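Local coordinates for protein transcription regulator (Haloarcula marismortui ATCC 43049, PDB 3CRJ) that probably binds regulatory DNA as a two-subunit repressor of the TetR family, controlling transcription of its target genes, at residues S13-T16 against E17-M20; V108-L111 against E112-S115; R128-D131 against E132-Y136. All coordinates share one frame; numbering follows the deposited sequence.

Contact 1. Residues S13-T16 against E17-M20; sequences SDQT and EEIM
Gln15 and Glu18 lie side by side, one turn apart near the start of a helix, pointing the same way, with the amide oxygen OE1 of Gln15 3.6 Å from the carboxylate oxygen OE2 of Glu18. The amide and carboxylate planes stand 78° apart. Gln15 folds at chi2 (53°), which turns its amide back toward Glu18, whereas Glu18 is extended beyond CG. Underneath, four i to i+4 backbone bonds join the turns, among them Glu18 N to Asp14 O at 3.1 Å and Met20 N to Thr16 O at 2.6 Å. This is the start of helix 12-30, the first helix of the TetR DNA-binding domain, and it packs on the predicted helix-turn-helix: Tyr44 meets Gln15, Glu18 and Ile19, while Tyr54 meets Gln15 and Ile19. The buried face is carried by Ile19, whose CG1 sits 3.2 Å from Gln15 O, and by selenomethionine Met20. Met20 CG, beside its own backbone N, lies 3.4 Å from Thr16 O; bends at chi2 and chi3 then turn the selenium end, and the side chain packs among Tyr55, Phe65 and Tyr68. Thr16 sets its hydroxyl beside its own backbone N (chi1 -56°), where OG1 bonds back to Phe12 O. On the exposed side, Ser13 OG donates to Asp14 OD2 over 3.1 Å, arriving from above the carboxylate plane.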
loop_
_atom_site.group_PDB
_atom_site.type_symbol
_atom_site.label_atom_id
_atom_site.label_comp_id
_atom_site.label_asym_id
_atom_site.label_seq_id
_atom_site.Cartn_x
_atom_site.Cartn_y
_atom_site.Cartn_z
ATOM N N SER A 13 -1.476 -3.321 33.469
ATOM C CA SER A 13 -1.102 -4.055 32.257
ATOM C C SER A 13 -2.166 -5.088 31.859
ATOM O O SER A 13 -2.380 -5.349 30.674
ATOM C CB SER A 13 0.243 -4.752 32.464
ATOM O OG SER A 13 0.173 -5.671 33.540
ATOM N N ASP A 14 -2.817 -5.663 32.871
ATOM C CA ASP A 14 -3.813 -6.718 32.701
ATOM C C ASP A 14 -5.037 -6.189 31.958
ATOM O O ASP A 14 -5.550 -6.845 31.053
ATOM C CB ASP A 14 -4.224 -7.306 34.066
ATOM C CG ASP A 14 -3.027 -7.812 34.895
ATOM O OD1 ASP A 14 -3.236 -8.194 36.071
ATOM O OD2 ASP A 14 -1.882 -7.826 34.386
ATOM N N GLN A 15 -5.485 -4.997 32.349
ATOM C CA GLN A 15 -6.598 -4.304 31.693
ATOM C C GLN A 15 -6.266 -3.823 30.285
ATOM O O GLN A 15 -7.086 -3.923 29.375
ATOM C CB GLN A 15 -7.021 -3.099 32.534
ATOM C CG GLN A 15 -8.291 -3.270 33.345
ATOM C CD GLN A 15 -8.264 -4.498 34.212
ATOM O OE1 GLN A 15 -8.540 -5.607 33.745
ATOM N NE2 GLN A 15 -7.944 -4.313 35.485
ATOM N N THR A 16 -5.070 -3.267 30.133
ATOM C CA THR A 16 -4.568 -2.794 28.855
ATOM C C THR A 16 -4.604 -3.949 27.837
ATOM O O THR A 16 -5.231 -3.832 26.778
ATOM C CB THR A 16 -3.140 -2.204 29.053
ATOM O OG1 THR A 16 -3.191 -1.171 30.047
ATOM C CG2 THR A 16 -2.575 -1.626 27.773
ATOM N N GLU A 17 -3.972 -5.068 28.193
ATOM C CA GLU A 17 -3.930 -6.282 27.376
ATOM C C GLU A 17 -5.312 -6.834 26.996
ATOM O O GLU A 17 -5.584 -7.088 25.819
ATOM C CB GLU A 17 -3.129 -7.351 28.105
ATOM C CG GLU A 17 -1.670 -7.428 27.706
ATOM C CD GLU A 17 -1.385 -8.639 26.833
ATOM O OE1 GLU A 17 -2.238 -8.970 25.989
ATOM O OE2 GLU A 17 -0.319 -9.270 27.001
ATOM N N GLU A 18 -6.177 -7.025 27.990
ATOM C CA GLU A 18 -7.555 -7.433 27.744
ATOM C C GLU A 18 -8.252 -6.443 26.825
ATOM O O GLU A 18 -9.038 -6.852 25.964
ATOM C CB GLU A 18 -8.348 -7.501 29.045
ATOM C CG GLU A 18 -8.372 -8.825 29.755
ATOM C CD GLU A 18 -9.455 -8.838 30.811
ATOM O OE1 GLU A 18 -10.638 -8.957 30.431
ATOM O OE2 GLU A 18 -9.146 -8.709 32.013
ATOM N N ILE A 19 -7.973 -5.147 27.016
ATOM C CA ILE A 19 -8.527 -4.111 26.128
ATOM C C ILE A 19 -7.918 -4.143 24.723
ATOM O O ILE A 19 -8.645 -4.000 23.748
ATOM C CB ILE A 19 -8.491 -2.682 26.736
ATOM C CG1 ILE A 19 -9.528 -2.551 27.869
ATOM C CG2 ILE A 19 -8.784 -1.646 25.660
ATOM C CD1 ILE A 19 -9.517 -1.202 28.617
HETATM N N MSE A 20 -6.599 -4.337 24.618
HETATM C CA MSE A 20 -5.984 -4.489 23.303
HETATM C C MSE A 20 -6.613 -5.666 22.559
HETATM O O MSE A 20 -6.983 -5.550 21.407
HETATM C CB MSE A 20 -4.475 -4.649 23.403
HETATM C CG MSE A 20 -3.714 -3.376 23.825
HETATM SE SE MSE A 20 -4.093 -1.703 22.822
HETATM C CE MSE A 20 -5.755 -1.116 23.652
#

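Contact 2. Residues V108-L111 against E112-S115; sequences VALL and EMRS
With CG beside its own backbone N (chi1 -66°) and chi2 fully extended at 179°, Glu112 runs back along the helix to Val108, and its OE1 comes 3.5 Å from Val108 CG1. The two side chains cross obliquely. The setting is helix 104-115 of the TetR-type C-terminal domain, at the boundary with the second subunit. Although Glu112 is buried, both carboxylate oxygens are satisfied: OE1 takes the backbone N-H of Tyr32 and bonds Tyr119 OH of the second subunit, and OE2 takes the N-H of Ala33. Replacing Glu112 with alanine is likely to leave the N-H groups of Tyr32 and Ala33, and the Tyr119 hydroxyl of the second subunit, without their acceptor, and to weaken the tie to the segment that follows helix 12-30. Arg114 also starts beside its backbone N and is extended from CG to NE; its guanidinium lies back alongside Leu110, with NH1 3.7 Å from Leu110 CB. Selenomethionine Met113 and Leu110 both pack on Leu66 of helix 58-78, though the exact position of the Met113 methyl is doubtful. Main-chain bonds tie the turns beneath, from Glu112 N to Val108 O at 3.1 Å through to Ser115 N to Leu111 O at 2.9 Å. Leu111 packs on its counterpart in the second subunit, which Ser115 also touches, and Ser115 OG bonds Ser115 OG of that subunit. Within its own helix, Ser115 OG donates to Glu112 O, 2.8 Å away.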
loop_
_atom_site.group_PDB
_atom_site.type_symbol
_atom_site.label_atom_id
_atom_site.label_comp_id
_atom_site.label_asym_id
_atom_site.label_seq_id
_atom_site.Cartn_x
_atom_site.Cartn_y
_atom_site.Cartn_z
ATOM N N VAL A 108 -7.565 -5.230 6.277
ATOM C CA VAL A 108 -8.466 -4.166 5.811
ATOM C C VAL A 108 -8.397 -2.960 6.756
ATOM O O VAL A 108 -8.152 -1.836 6.321
ATOM C CB VAL A 108 -9.927 -4.664 5.738
ATOM C CG1 VAL A 108 -10.917 -3.512 5.560
ATOM C CG2 VAL A 108 -10.089 -5.749 4.658
ATOM N N ALA A 109 -8.571 -3.212 8.050
ATOM C CA ALA A 109 -8.505 -2.157 9.063
ATOM C C ALA A 109 -7.215 -1.356 9.014
ATOM O O ALA A 109 -7.255 -0.125 9.062
ATOM C CB ALA A 109 -8.702 -2.729 10.441
ATOM N N LEU A 110 -6.084 -2.054 8.896
ATOM C CA LEU A 110 -4.769 -1.401 8.872
ATOM C C LEU A 110 -4.499 -0.525 7.628
ATOM O O LEU A 110 -3.820 0.492 7.726
ATOM C CB LEU A 110 -3.645 -2.422 9.080
ATOM C CG LEU A 110 -3.532 -3.194 10.413
ATOM C CD1 LEU A 110 -2.485 -4.274 10.236
ATOM C CD2 LEU A 110 -3.129 -2.318 11.543
ATOM N N LEU A 111 -5.032 -0.907 6.472
ATOM C CA LEU A 111 -4.922 -0.079 5.273
ATOM C C LEU A 111 -5.782 1.177 5.423
ATOM O O LEU A 111 -5.379 2.263 5.015
ATOM C CB LEU A 111 -5.384 -0.848 4.036
ATOM C CG LEU A 111 -4.760 -0.681 2.634
ATOM C CD1 LEU A 111 -5.847 -0.811 1.559
ATOM C CD2 LEU A 111 -3.919 0.575 2.394
ATOM N N GLU A 112 -6.959 1.026 6.022
ATOM C CA GLU A 112 -7.823 2.167 6.269
ATOM C C GLU A 112 -7.057 3.142 7.137
ATOM O O GLU A 112 -7.019 4.341 6.858
ATOM C CB GLU A 112 -9.117 1.773 6.986
ATOM C CG GLU A 112 -10.073 0.893 6.216
ATOM C CD GLU A 112 -11.312 0.545 7.039
ATOM O OE1 GLU A 112 -11.439 -0.631 7.455
ATOM O OE2 GLU A 112 -12.156 1.445 7.294
HETATM N N MSE A 113 -6.435 2.620 8.185
HETATM C CA MSE A 113 -5.702 3.451 9.123
HETATM C C MSE A 113 -4.450 4.065 8.505
HETATM O O MSE A 113 -4.107 5.202 8.829
HETATM C CB MSE A 113 -5.347 2.655 10.367
HETATM C CG MSE A 113 -6.522 2.352 11.241
HETATM SE SE MSE A 113 -5.982 1.338 12.797
HETATM C CE MSE A 113 -4.509 0.375 11.973
ATOM N N ARG A 114 -3.793 3.323 7.606
ATOM C CA ARG A 114 -2.631 3.840 6.878
ATOM C C ARG A 114 -3.014 4.973 5.961
ATOM O O ARG A 114 -2.290 5.961 5.854
ATOM C CB ARG A 114 -1.946 2.767 6.055
ATOM C CG ARG A 114 -0.991 1.917 6.832
ATOM C CD ARG A 114 -0.230 0.971 5.908
ATOM N NE ARG A 114 0.360 -0.155 6.629
ATOM C CZ ARG A 114 -0.241 -1.339 6.781
ATOM N NH1 ARG A 114 -1.468 -1.543 6.268
ATOM N NH2 ARG A 114 0.380 -2.315 7.455
ATOM N N SER A 115 -4.157 4.826 5.293
ATOM C CA SER A 115 -4.641 5.874 4.399
ATOM C C SER A 115 -4.985 7.135 5.173
ATOM O O SER A 115 -5.074 8.197 4.584
ATOM C CB SER A 115 -5.803 5.395 3.525
ATOM O OG SER A 115 -7.019 5.354 4.243
#

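Contact 3. Residues R128-D131 against E132-Y136; sequences RQND and EYVRY
Asn130 and Val134 meet one turn apart on the inner side of helix 121-148, a long helix of the TetR-type C-terminal domain, where ND2 of Asn130 lies across CG2 of Val134 at 3.8 Å. Asn130 has CG anti to the backbone N (chi1 -163°), while Val134 puts CG2 beside its own N, which brings the two groups together. This is the packed part: Leu70 of helix 58-78 meets Asn130, Leu164 of helix 156-176 meets Val134, and the Tyr133 ring lies among Phe73, Val74 and His78. Main-chain bonds hold the turns, with Glu132 N to Arg128 O at 2.7 Å and Arg135 N to Asp131 O at 2.9 Å. The carboxylate of Asp131 extends to the second subunit, where OD1 forms a salt bridge with Arg173 of that chain.

The looser side carries Arg128 and Glu132, whose CG atoms come no nearer than 4.2 Å; their charged ends, Arg128 NE and Glu132 OE2, stay 5.5 Å apart. Glu132 bends at chi2 (-69°) toward Arg135 instead. Arg135 makes two salt bridges, one from NH2 to Glu157 and a hydrogen-bonded one from NH1 to Glu132 OE1, met at 2.7 Å from above the carboxylate plane.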
loop_
_atom_site.group_PDB
_atom_site.type_symbol
_atom_site.label_atom_id
_atom_site.label_comp_id
_atom_site.label_asym_id
_atom_site.label_seq_id
_atom_site.Cartn_x
_atom_site.Cartn_y
_atom_site.Cartn_z
ATOM N N ARG A 128 5.550 4.997 11.006
ATOM C CA ARG A 128 6.957 5.259 10.691
ATOM C C ARG A 128 7.832 4.449 11.659
ATOM O O ARG A 128 8.869 3.883 11.301
ATOM C CB ARG A 128 7.258 6.751 10.775
ATOM C CG ARG A 128 8.744 7.088 10.607
ATOM C CD ARG A 128 9.012 8.598 10.612
ATOM N NE ARG A 128 8.701 9.261 9.336
ATOM C CZ ARG A 128 7.545 9.870 9.062
ATOM N NH1 ARG A 128 7.371 10.462 7.886
ATOM N NH2 ARG A 128 6.564 9.897 9.963
ATOM N N GLN A 129 7.355 4.369 12.885
ATOM C CA GLN A 129 8.044 3.636 13.923
ATOM C C GLN A 129 8.196 2.170 13.515
ATOM O O GLN A 129 9.289 1.603 13.578
ATOM C CB GLN A 129 7.259 3.758 15.230
ATOM C CG GLN A 129 8.122 3.831 16.460
ATOM C CD GLN A 129 7.324 4.119 17.720
ATOM O OE1 GLN A 129 6.287 4.799 17.697
ATOM N NE2 GLN A 129 7.814 3.607 18.834
ATOM N N ASN A 130 7.081 1.572 13.100
ATOM C CA ASN A 130 7.050 0.196 12.640
ATOM C C ASN A 130 8.039 0.076 11.510
ATOM O O ASN A 130 8.982 -0.705 11.582
ATOM C CB ASN A 130 5.647 -0.150 12.167
ATOM C CG ASN A 130 5.405 -1.648 12.050
ATOM O OD1 ASN A 130 4.564 -2.202 12.789
ATOM N ND2 ASN A 130 6.084 -2.306 11.085
ATOM N N ASP A 131 7.866 0.909 10.494
ATOM C CA ASP A 131 8.767 0.899 9.366
ATOM C C ASP A 131 10.237 0.972 9.798
ATOM O O ASP A 131 11.010 0.133 9.349
ATOM C CB ASP A 131 8.415 2.025 8.418
ATOM C CG ASP A 131 9.148 1.935 7.110
ATOM O OD1 ASP A 131 9.036 0.916 6.384
ATOM O OD2 ASP A 131 9.829 2.915 6.792
ATOM N N GLU A 132 10.624 1.927 10.671
ATOM C CA GLU A 132 12.027 2.033 11.140
ATOM C C GLU A 132 12.548 0.751 11.781
ATOM O O GLU A 132 13.715 0.381 11.593
ATOM C CB GLU A 132 12.263 3.183 12.135
ATOM C CG GLU A 132 12.014 4.594 11.649
ATOM C CD GLU A 132 13.010 5.117 10.607
ATOM O OE1 GLU A 132 13.582 4.323 9.810
ATOM O OE2 GLU A 132 13.185 6.364 10.564
ATOM N N TYR A 133 11.684 0.089 12.544
ATOM C CA TYR A 133 12.082 -1.105 13.257
ATOM C C TYR A 133 12.433 -2.208 12.275
ATOM O O TYR A 133 13.448 -2.912 12.442
ATOM C CB TYR A 133 10.974 -1.597 14.188
ATOM C CG TYR A 133 11.404 -2.815 14.953
ATOM C CD1 TYR A 133 12.216 -2.690 16.093
ATOM C CD2 TYR A 133 11.050 -4.100 14.525
ATOM C CE1 TYR A 133 12.647 -3.809 16.796
ATOM C CE2 TYR A 133 11.490 -5.244 15.220
ATOM C CZ TYR A 133 12.282 -5.084 16.356
ATOM O OH TYR A 133 12.693 -6.188 17.085
ATOM N N VAL A 134 11.592 -2.340 11.248
ATOM C CA VAL A 134 11.788 -3.347 10.224
ATOM C C VAL A 134 13.046 -3.021 9.465
ATOM O O VAL A 134 13.923 -3.860 9.339
ATOM C CB VAL A 134 10.553 -3.475 9.299
ATOM C CG1 VAL A 134 10.853 -4.360 8.085
ATOM C CG2 VAL A 134 9.342 -4.018 10.101
ATOM N N ARG A 135 13.146 -1.786 8.994
ATOM C CA ARG A 135 14.364 -1.264 8.378
ATOM C C ARG A 135 15.643 -1.587 9.204
ATOM O O ARG A 135 16.605 -2.159 8.674
ATOM C CB ARG A 135 14.183 0.236 8.181
ATOM C CG ARG A 135 15.217 0.930 7.332
ATOM C CD ARG A 135 15.087 2.456 7.488
ATOM N NE ARG A 135 16.392 3.132 7.432
ATOM C CZ ARG A 135 16.908 3.898 8.396
ATOM N NH1 ARG A 135 16.253 4.135 9.541
ATOM N NH2 ARG A 135 18.106 4.435 8.214
ATOM N N TYR A 136 15.648 -1.245 10.497
ATOM C CA TYR A 136 16.773 -1.575 11.353
ATOM C C TYR A 136 17.079 -3.072 11.324
ATOM O O TYR A 136 18.213 -3.455 11.112
ATOM C CB TYR A 136 16.575 -1.083 12.788
ATOM C CG TYR A 136 17.713 -1.450 13.749
ATOM C CD1 TYR A 136 18.684 -0.521 14.117
ATOM C CD2 TYR A 136 17.803 -2.735 14.297
ATOM C CE1 TYR A 136 19.719 -0.871 15.011
ATOM C CE2 TYR A 136 18.822 -3.101 15.171
ATOM C CZ TYR A 136 19.781 -2.175 15.538
ATOM O OH TYR A 136 20.794 -2.567 16.427
#

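Overall arrangement
The three contacts follow one another along the chain, each within a single helix: contact 1 on helix 12-30, contact 2 on helix 104-115 and contact 3 on helix 121-148. Contact 1 belongs to the DNA-binding end; its centre is about 23 Å from that of contact 2 and about 24 Å from that of contact 3. Contacts 2 and 3 sit on successive helices of the C-terminal domain, with centres about 17 Å apart and nearest atoms about 7 Å apart. None touches another directly, but helix 58-78 packs against all three, linking the two domains. Contacts 2 and 3 also reach the second subunit, consistent with the dimeric architecture of TetR regulators.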